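Local coordinates for natterin-like protein (Lethenteron camtschaticum, PDB 6IUL) that is a cytotoxic, pore-forming immune protein that probably recognises cell-surface glycans through a jacalin-like lectin domain and perforates membranes with an aerolysin-like module, at residues Q24-T29 against L49-R54; F69-F74 against T203-S208; I123-Q128 against G139-N144. All blocks are in the same frame, centred on the assembly; numbering follows the deposited sequence.

The three contacts lie together where the jacalin-like lectin domain meets the aerolysin-like module. Contact 1 and contact 3 lie within the lectin part, their centres about 11 Å apart, and touch where Thr29 CB comes to 3.3 Å from Cys124 O. Contact 2 joins the lectin part to the pore-forming part; its centre is about 11 Å from that of contact 1, and Thr50 OG1 reaches Asn204 O at 2.9 Å, a probable hydrogen bond. Contacts 2 and 3 have centres about 15 Å apart and meet at Phe74 CB and Ile123 CD1 (3.7 Å). Along the chain, contact 3 is nested inside the loop that contact 2 closes.

Contact 1: residues Q24-T29 against L49-R54; sequences QENAAT and LTDGRR
Thr29 brings the loop 24-29 up to 49-54, where Leu49 to Gly52 make a type I beta turn, and its carbonyl O accepts the backbone N of Thr50 at 2.8 Å. The return bond ends on a side chain: the N-H of Thr29 runs almost straight to Thr50 OG1, N to O 3.1 Å. With chi1 at 52°, Thr50 OG1 sits between its own backbone N and carbonyl carbon, which turns the hydroxyl to Thr29 and lays CG2 beside Thr29 OG1, 3.5 Å away. The same hydroxyl also bonds to Asn204 O of the pore-forming part.

A second link joins Asn26 and Asp51, whose side chains cross at about a right angle. Asn26 ND2 donates to Asp51 OD2 at 2.9 Å, within its own amide plane and on the anti side of the carboxylate, the two planes being 57° apart. Ala28 CB packs against Asp51 CG (3.5 Å). Asp51 OD1 takes the backbone N-H of Arg53 from above the carboxylate plane, closing an Asx turn. A water accepts from Arg53 NH2 and donates to both Asn26 OD1 and Asp51 OD2.

Both carboxylate oxygens are thus engaged, which fixes the rotation of Asp51 between the two lectin-domain loops; the water-bridged guanidinium would be expected to stabilise its charged form.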
loop_
_atom_site.group_PDB
_atom_site.type_symbol
_atom_site.label_atom_id
_atom_site.label_comp_id
_atom_site.label_asym_id
_atom_site.label_seq_id
_atom_site.Cartn_x
_atom_site.Cartn_y
_atom_site.Cartn_z
ATOM N N GLN A 24 6.888 -4.530 -28.905
ATOM C CA GLN A 24 8.041 -3.725 -28.439
ATOM C C GLN A 24 7.814 -2.235 -28.226
ATOM O O GLN A 24 8.224 -1.702 -27.204
ATOM C CB GLN A 24 9.217 -3.845 -29.422
ATOM C CG GLN A 24 10.534 -3.320 -28.873
ATOM C CD GLN A 24 11.746 -3.979 -29.514
ATOM O OE1 GLN A 24 11.649 -5.059 -30.088
ATOM N NE2 GLN A 24 12.876 -3.323 -29.453
ATOM N N GLU A 25 7.163 -1.578 -29.172
ATOM C CA GLU A 25 7.036 -0.104 -29.152
ATOM C C GLU A 25 6.244 0.432 -27.979
ATOM O O GLU A 25 6.562 1.517 -27.489
ATOM C CB GLU A 25 6.409 0.407 -30.435
ATOM C CG GLU A 25 7.275 0.062 -31.637
ATOM C CD GLU A 25 6.749 0.611 -32.973
ATOM O OE1 GLU A 25 5.611 1.181 -33.047
ATOM O OE2 GLU A 25 7.505 0.464 -33.963
ATOM N N ASN A 26 5.235 -0.308 -27.519
ATOM C CA ASN A 26 4.440 0.133 -26.373
ATOM C C ASN A 26 4.489 -0.862 -25.229
ATOM O O ASN A 26 3.636 -0.848 -24.345
ATOM C CB ASN A 26 2.988 0.411 -26.792
ATOM C CG ASN A 26 2.318 -0.796 -27.422
ATOM O OD1 ASN A 26 2.982 -1.786 -27.743
ATOM N ND2 ASN A 26 0.997 -0.734 -27.579
ATOM N N ALA A 27 5.488 -1.744 -25.261
ATOM C CA ALA A 27 5.680 -2.790 -24.235
ATOM C C ALA A 27 4.459 -3.674 -23.990
ATOM O O ALA A 27 4.209 -4.141 -22.874
ATOM C CB ALA A 27 6.139 -2.153 -22.926
ATOM N N ALA A 28 3.671 -3.885 -25.034
ATOM C CA ALA A 28 2.567 -4.825 -24.959
ATOM C C ALA A 28 3.146 -6.236 -25.076
ATOM O O ALA A 28 4.072 -6.453 -25.840
ATOM C CB ALA A 28 1.556 -4.570 -26.064
ATOM N N THR A 29 2.593 -7.174 -24.319
ATOM C CA THR A 29 3.152 -8.478 -24.206
ATOM C C THR A 29 2.157 -9.579 -24.580
ATOM O O THR A 29 0.986 -9.364 -24.770
ATOM C CB THR A 29 3.651 -8.721 -22.765
ATOM O OG1 THR A 29 2.591 -8.572 -21.831
ATOM C CG2 THR A 29 4.757 -7.742 -22.411
ATOM N N LEU A 49 -1.905 -9.776 -28.072
ATOM C CA LEU A 49 -1.094 -9.002 -27.143
ATOM C C LEU A 49 -1.965 -8.290 -26.126
ATOM O O LEU A 49 -3.159 -8.158 -26.315
ATOM C CB LEU A 49 -0.226 -8.016 -27.877
ATOM C CG LEU A 49 0.674 -8.612 -28.948
ATOM C CD1 LEU A 49 1.522 -7.536 -29.618
ATOM C CD2 LEU A 49 1.552 -9.706 -28.364
ATOM N N THR A 50 -1.366 -7.849 -25.025
ATOM C CA THR A 50 -2.117 -7.262 -23.918
ATOM C C THR A 50 -2.722 -5.884 -24.259
ATOM O O THR A 50 -3.543 -5.415 -23.488
ATOM C CB THR A 50 -1.254 -7.089 -22.677
ATOM O OG1 THR A 50 -0.062 -6.380 -23.037
ATOM C CG2 THR A 50 -0.915 -8.432 -22.057
ATOM N N ASP A 51 -2.360 -5.281 -25.390
ATOM C CA ASP A 51 -3.032 -4.062 -25.885
ATOM C C ASP A 51 -4.174 -4.358 -26.879
ATOM O O ASP A 51 -4.628 -3.480 -27.563
ATOM C CB ASP A 51 -2.027 -3.110 -26.575
ATOM C CG ASP A 51 -1.395 -3.716 -27.835
ATOM O OD1 ASP A 51 -1.687 -4.892 -28.158
ATOM O OD2 ASP A 51 -0.565 -3.039 -28.523
ATOM N N GLY A 52 -4.615 -5.596 -26.971
ATOM C CA GLY A 52 -5.760 -5.950 -27.820
ATOM C C GLY A 52 -5.391 -6.238 -29.272
ATOM O O GLY A 52 -6.216 -6.653 -30.044
ATOM N N ARG A 53 -4.139 -6.062 -29.659
ATOM C CA ARG A 53 -3.760 -6.425 -31.008
ATOM C C ARG A 53 -3.851 -7.949 -31.163
ATOM O O ARG A 53 -3.644 -8.704 -30.212
ATOM C CB ARG A 53 -2.350 -5.945 -31.343
ATOM C CG ARG A 53 -2.183 -4.420 -31.453
ATOM C CD ARG A 53 -0.706 -4.074 -31.562
ATOM N NE ARG A 53 -0.106 -4.561 -32.803
ATOM C CZ ARG A 53 1.198 -4.740 -33.003
ATOM N NH1 ARG A 53 1.645 -5.213 -34.173
ATOM N NH2 ARG A 53 2.077 -4.505 -32.033
ATOM N N ARG A 54 -4.103 -8.388 -32.378
ATOM C CA ARG A 54 -4.352 -9.787 -32.669
ATOM C C ARG A 54 -3.991 -10.071 -34.117
ATOM O O ARG A 54 -4.358 -9.319 -35.012
ATOM C CB ARG A 54 -5.832 -10.050 -32.410
ATOM C CG ARG A 54 -6.363 -11.303 -33.008
ATOM C CD ARG A 54 -7.765 -11.552 -32.543
ATOM N NE ARG A 54 -8.711 -10.624 -33.125
ATOM C CZ ARG A 54 -9.594 -10.934 -34.046
ATOM N NH1 ARG A 54 -9.643 -12.145 -34.559
ATOM N NH2 ARG A 54 -10.422 -10.003 -34.485
HETATM O O HOH W 1 1.777 -3.094 -29.829
#

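Contact 2: residues F69-F74 against T203-S208; sequences FESGEF and TNKIES
Lys205 and Ser208 meet the loop 69-74 from the aerolysin-like part of the chain, mainly at Ser71 and Gly72. Their segment starts with a type I' turn from Thr203 to Ile206, whose corners, Asn204 and Lys205, both have positive phi. Lys205 then points at the lectin loop and takes the N-cap position of the short helix 206-209. Its extended chain passes Ser71, with CE 3.6 Å from Ser71 OG, and carries the ammonium group toward the carbonyl of Phe69. A water completes that link, accepting from Lys205 NZ at 2.6 Å and donating to Phe69 O at 2.8 Å.

One turn of helix later, Ser208 CB lies 4.1 Å from Ser71 CB. A second water joins Ser208 OG to the backbone N of Gly72, which donates to it at 2.9 Å. Gly72 occupies the third position of a type II turn from Glu70 to Glu73, and its CA comes to 3.7 Å from Ser208 O. That turn is braced from behind, since Glu73 OE1 accepts the backbone N of Glu70 and forms a salt bridge with Arg100.

The solvent-bridged interface places helix 206-209, which leads into strand 212-223, against the lectin loop joining strands 65-68 and 75-82. Lys205 also touches Gln31 of strand 30-37, and Ser208 O receives a weak hydrogen bond from Lys193 of the second subunit.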
loop_
_atom_site.group_PDB
_atom_site.type_symbol
_atom_site.label_atom_id
_atom_site.label_comp_id
_atom_site.label_asym_id
_atom_site.label_seq_id
_atom_site.Cartn_x
_atom_site.Cartn_y
_atom_site.Cartn_z
ATOM N N PHE A 69 -2.487 -16.602 -20.791
ATOM C CA PHE A 69 -1.685 -16.310 -19.632
ATOM C C PHE A 69 -2.491 -15.577 -18.574
ATOM O O PHE A 69 -3.265 -14.676 -18.903
ATOM C CB PHE A 69 -0.464 -15.446 -20.023
ATOM C CG PHE A 69 0.611 -16.245 -20.714
ATOM C CD1 PHE A 69 0.532 -16.526 -22.042
ATOM C CD2 PHE A 69 1.678 -16.733 -20.011
ATOM C CE1 PHE A 69 1.515 -17.292 -22.687
ATOM C CE2 PHE A 69 2.654 -17.479 -20.640
ATOM C CZ PHE A 69 2.565 -17.763 -21.991
ATOM N N GLU A 70 -2.275 -15.956 -17.321
ATOM C CA GLU A 70 -2.810 -15.207 -16.170
ATOM C C GLU A 70 -1.930 -13.956 -15.963
ATOM O O GLU A 70 -0.740 -13.924 -16.355
ATOM C CB GLU A 70 -2.761 -16.091 -14.897
ATOM C CG GLU A 70 -3.559 -17.410 -14.990
ATOM C CD GLU A 70 -3.249 -18.425 -13.874
ATOM O OE1 GLU A 70 -2.728 -18.037 -12.811
ATOM O OE2 GLU A 70 -3.510 -19.645 -14.029
ATOM N N SER A 71 -2.506 -12.930 -15.360
ATOM C CA SER A 71 -1.759 -11.774 -14.875
ATOM C C SER A 71 -0.550 -12.195 -14.021
ATOM O O SER A 71 -0.664 -12.995 -13.067
ATOM C CB SER A 71 -2.673 -10.860 -14.050
ATOM O OG SER A 71 -3.619 -10.267 -14.933
ATOM N N GLY A 72 0.620 -11.685 -14.383
ATOM C CA GLY A 72 1.821 -12.021 -13.635
ATOM C C GLY A 72 2.475 -13.347 -13.997
ATOM O O GLY A 72 3.529 -13.678 -13.475
ATOM N N GLU A 73 1.864 -14.096 -14.900
ATOM C CA GLU A 73 2.415 -15.405 -15.324
ATOM C C GLU A 73 3.364 -15.224 -16.488
ATOM O O GLU A 73 2.995 -14.619 -17.487
ATOM C CB GLU A 73 1.288 -16.343 -15.737
ATOM C CG GLU A 73 1.738 -17.767 -15.985
ATOM C CD GLU A 73 0.593 -18.705 -16.345
ATOM O OE1 GLU A 73 -0.446 -18.198 -16.830
ATOM O OE2 GLU A 73 0.764 -19.949 -16.163
ATOM N N PHE A 74 4.587 -15.748 -16.367
ATOM C CA PHE A 74 5.533 -15.660 -17.457
ATOM C C PHE A 74 6.036 -17.027 -17.887
ATOM O O PHE A 74 5.632 -18.025 -17.331
ATOM C CB PHE A 74 6.698 -14.715 -17.110
ATOM C CG PHE A 74 7.479 -15.105 -15.909
ATOM C CD1 PHE A 74 7.084 -14.696 -14.631
ATOM C CD2 PHE A 74 8.654 -15.855 -16.038
ATOM C CE1 PHE A 74 7.829 -15.066 -13.511
ATOM C CE2 PHE A 74 9.431 -16.207 -14.923
ATOM C CZ PHE A 74 9.007 -15.822 -13.640
ATOM N N THR A 203 -1.983 0.675 -18.374
ATOM C CA THR A 203 -2.734 -0.238 -19.259
ATOM C C THR A 203 -1.851 -1.391 -19.726
ATOM O O THR A 203 -0.667 -1.458 -19.410
ATOM C CB THR A 203 -3.242 0.511 -20.511
ATOM O OG1 THR A 203 -2.126 1.134 -21.186
ATOM C CG2 THR A 203 -4.252 1.586 -20.135
ATOM N N ASN A 204 -2.436 -2.280 -20.513
ATOM C CA ASN A 204 -1.710 -3.357 -21.202
ATOM C C ASN A 204 -1.036 -4.288 -20.208
ATOM O O ASN A 204 -0.038 -4.933 -20.528
ATOM C CB ASN A 204 -0.698 -2.753 -22.167
ATOM C CG ASN A 204 -1.357 -1.865 -23.213
ATOM O OD1 ASN A 204 -2.540 -1.964 -23.446
ATOM N ND2 ASN A 204 -0.568 -1.001 -23.850
ATOM N N LYS A 205 -1.568 -4.325 -18.993
ATOM C CA LYS A 205 -1.041 -5.159 -17.903
ATOM C C LYS A 205 0.390 -4.910 -17.500
ATOM O O LYS A 205 1.026 -5.771 -16.860
ATOM C CB LYS A 205 -1.233 -6.658 -18.231
ATOM C CG LYS A 205 -2.684 -7.049 -18.367
ATOM C CD LYS A 205 -2.838 -8.521 -18.548
ATOM C CE LYS A 205 -4.226 -8.952 -18.186
ATOM N NZ LYS A 205 -4.273 -10.419 -18.378
ATOM N N ILE A 206 0.934 -3.753 -17.846
ATOM C CA ILE A 206 2.300 -3.489 -17.429
ATOM C C ILE A 206 2.531 -3.515 -15.921
ATOM O O ILE A 206 3.649 -3.876 -15.481
ATOM C CB ILE A 206 2.875 -2.203 -18.010
ATOM C CG1 ILE A 206 2.093 -0.973 -17.554
ATOM C CG2 ILE A 206 2.958 -2.312 -19.523
ATOM C CD1 ILE A 206 2.898 0.269 -17.808
ATOM N N GLU A 207 1.515 -3.154 -15.137
ATOM C CA GLU A 207 1.632 -3.163 -13.670
ATOM C C GLU A 207 1.753 -4.582 -13.102
ATOM O O GLU A 207 2.406 -4.818 -12.085
ATOM C CB GLU A 207 0.479 -2.409 -12.963
ATOM C CG GLU A 207 -0.884 -3.151 -12.950
ATOM C CD GLU A 207 -1.602 -3.283 -14.347
ATOM O OE1 GLU A 207 -1.252 -2.586 -15.380
ATOM O OE2 GLU A 207 -2.559 -4.099 -14.404
ATOM N N SER A 208 1.102 -5.543 -13.739
ATOM C CA SER A 208 1.211 -6.954 -13.306
ATOM C C SER A 208 2.431 -7.678 -13.937
ATOM O O SER A 208 2.990 -8.575 -13.328
ATOM C CB SER A 208 -0.089 -7.695 -13.596
ATOM O OG SER A 208 -0.453 -7.549 -14.942
HETATM O O HOH W 2 -2.559 -12.062 -19.470
HETATM O O HOH W 3 0.878 -9.762 -16.471
#

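Contact 3: residues I123-Q128 against G139-N144; sequences ICLGVQ and GFIFIN
Ile141 and Leu125 face each other across the antiparallel hairpin of strands 124-131 and 135-155, whose short segments run at 152° to one another. Leu125 and Gly126 together stand opposite Ile141, making a beta bulge: Leu125 N donates to Ile141 O at 2.8 Å, while Ile141 N donates to Gly126 O at 2.9 Å from above that carbonyl's plane. Regular antiparallel pairing resumes with Val127 opposite Phe140, a non-hydrogen-bonded pair, and Gln128 and Gly139 next to it exchange two backbone bonds.

The side chain of Ile141 spreads along the bulged strand. Its CB rests 3.8 Å from Gly126 O. CG2 branches to Leu125 CB at 4.1 Å, whereas CG1, set anti to the carbonyl carbon (chi1 -59°), stays beside Gly126 O and carries CD1 onward. At the tip, CD1 meets Val127 O at 3.9 Å and lies near Gln128 OE1, an oxygen that is hydrogen-bonded to Ser20. Farther along the hairpin, Leu125 CD1 packs on Ile143 CG1, the two side chains crossing at about a right angle.

The other face of the hairpin is aromatic. Cys124 SG lies in the plane of the Phe140 ring, at its edge, 5.3 Å from the centroid, and stands above a face of the Phe142 ring at 4.9 Å from that centroid. Val127 CG1 covers a face of Phe140 in a CH-pi contact. Both rings pack on Leu78 of strand 75-82, in the interior of the beta-prism fold of jacalin-like lectins.

The chemistry is therefore divided: backbone bonds tie the strands, with the bulge absorbing one extra residue, while apolar side chains are buried on both faces, with weak sulfur-aromatic and CH-pi contacts among Cys124, Val127, Phe140 and Phe142 on one of them.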
loop_
_atom_site.group_PDB
_atom_site.type_symbol
_atom_site.label_atom_id
_atom_site.label_comp_id
_atom_site.label_asym_id
_atom_site.label_seq_id
_atom_site.Cartn_x
_atom_site.Cartn_y
_atom_site.Cartn_z
ATOM N N ILE A 123 9.347 -12.890 -20.463
ATOM C CA ILE A 123 8.268 -12.005 -20.839
ATOM C C ILE A 123 8.303 -11.875 -22.341
ATOM O O ILE A 123 9.257 -11.349 -22.900
ATOM C CB ILE A 123 8.439 -10.594 -20.223
ATOM C CG1 ILE A 123 8.614 -10.613 -18.698
ATOM C CG2 ILE A 123 7.312 -9.700 -20.630
ATOM C CD1 ILE A 123 7.465 -11.201 -17.998
ATOM N N CYS A 124 7.256 -12.331 -23.001
ATOM C CA CYS A 124 7.234 -12.416 -24.421
ATOM C C CYS A 124 6.541 -11.225 -25.077
ATOM O O CYS A 124 5.484 -10.790 -24.596
ATOM C CB CYS A 124 6.556 -13.709 -24.848
ATOM S SG CYS A 124 6.420 -13.963 -26.644
ATOM N N LEU A 125 7.160 -10.672 -26.136
ATOM C CA LEU A 125 6.613 -9.522 -26.852
ATOM C C LEU A 125 5.890 -9.908 -28.133
ATOM O O LEU A 125 5.284 -9.043 -28.780
ATOM C CB LEU A 125 7.714 -8.534 -27.224
ATOM C CG LEU A 125 8.393 -7.744 -26.098
ATOM C CD1 LEU A 125 9.641 -7.071 -26.614
ATOM C CD2 LEU A 125 7.421 -6.759 -25.481
ATOM N N GLY A 126 5.928 -11.173 -28.529
ATOM C CA GLY A 126 5.247 -11.604 -29.748
ATOM C C GLY A 126 6.057 -12.690 -30.466
ATOM O O GLY A 126 6.865 -13.424 -29.842
ATOM N N VAL A 127 5.881 -12.780 -31.787
ATOM C CA VAL A 127 6.533 -13.820 -32.601
ATOM C C VAL A 127 7.111 -13.281 -33.883
ATOM O O VAL A 127 6.745 -12.219 -34.324
ATOM C CB VAL A 127 5.555 -14.932 -32.993
ATOM C CG1 VAL A 127 5.042 -15.642 -31.750
ATOM C CG2 VAL A 127 4.396 -14.356 -33.814
ATOM N N GLN A 128 8.015 -14.042 -34.478
ATOM C CA GLN A 128 8.617 -13.640 -35.723
ATOM C C GLN A 128 9.053 -14.878 -36.441
ATOM O O GLN A 128 9.552 -15.833 -35.823
ATOM C CB GLN A 128 9.842 -12.735 -35.471
ATOM C CG GLN A 128 10.494 -12.158 -36.735
ATOM C CD GLN A 128 11.409 -10.955 -36.422
ATOM O OE1 GLN A 128 11.007 -10.028 -35.730
ATOM N NE2 GLN A 128 12.643 -11.004 -36.919
ATOM N N GLY A 139 9.925 -18.064 -34.165
ATOM C CA GLY A 139 10.471 -17.969 -32.839
ATOM C C GLY A 139 9.685 -16.966 -32.023
ATOM O O GLY A 139 8.890 -16.179 -32.550
ATOM N N PHE A 140 9.905 -16.995 -30.722
ATOM C CA PHE A 140 9.240 -16.061 -29.792
ATOM C C PHE A 140 10.199 -14.940 -29.390
ATOM O O PHE A 140 11.359 -15.189 -29.038
ATOM C CB PHE A 140 8.753 -16.811 -28.561
ATOM C CG PHE A 140 7.590 -17.756 -28.835
ATOM C CD1 PHE A 140 7.796 -18.973 -29.435
ATOM C CD2 PHE A 140 6.307 -17.437 -28.454
ATOM C CE1 PHE A 140 6.755 -19.848 -29.696
ATOM C CE2 PHE A 140 5.241 -18.305 -28.713
ATOM C CZ PHE A 140 5.465 -19.509 -29.328
ATOM N N ILE A 141 9.719 -13.711 -29.481
ATOM C CA ILE A 141 10.481 -12.544 -29.088
ATOM C C ILE A 141 10.377 -12.355 -27.588
ATOM O O ILE A 141 9.303 -12.132 -27.085
ATOM C CB ILE A 141 9.958 -11.263 -29.748
ATOM C CG1 ILE A 141 10.028 -11.399 -31.263
ATOM C CG2 ILE A 141 10.836 -10.066 -29.389
ATOM C CD1 ILE A 141 9.267 -10.334 -32.016
ATOM N N PHE A 142 11.498 -12.435 -26.882
ATOM C CA PHE A 142 11.523 -12.227 -25.447
ATOM C C PHE A 142 12.328 -10.991 -25.082
ATOM O O PHE A 142 13.380 -10.731 -25.676
ATOM C CB PHE A 142 12.175 -13.419 -24.722
ATOM C CG PHE A 142 11.354 -14.648 -24.725
ATOM C CD1 PHE A 142 10.265 -14.762 -23.873
ATOM C CD2 PHE A 142 11.669 -15.722 -25.577
ATOM C CE1 PHE A 142 9.467 -15.898 -23.874
ATOM C CE2 PHE A 142 10.882 -16.863 -25.572
ATOM C CZ PHE A 142 9.757 -16.934 -24.736
ATOM N N ILE A 143 11.879 -10.282 -24.052
ATOM C CA ILE A 143 12.725 -9.292 -23.388
ATOM C C ILE A 143 13.803 -10.038 -22.625
ATOM O O ILE A 143 13.532 -11.013 -21.910
ATOM C CB ILE A 143 11.927 -8.413 -22.371
ATOM C CG1 ILE A 143 10.800 -7.707 -23.088
ATOM C CG2 ILE A 143 12.854 -7.377 -21.732
ATOM C CD1 ILE A 143 9.900 -6.903 -22.166
ATOM N N ASN A 144 15.034 -9.573 -22.764
ATOM C CA ASN A 144 16.135 -10.186 -22.020
ATOM C C ASN A 144 15.939 -9.942 -20.521
ATOM O O ASN A 144 15.094 -9.143 -20.123
ATOM C CB ASN A 144 17.468 -9.634 -22.515
ATOM C CG ASN A 144 17.993 -10.379 -23.712
ATOM O OD1 ASN A 144 18.056 -11.597 -23.668
ATOM N ND2 ASN A 144 18.489 -9.647 -24.739
#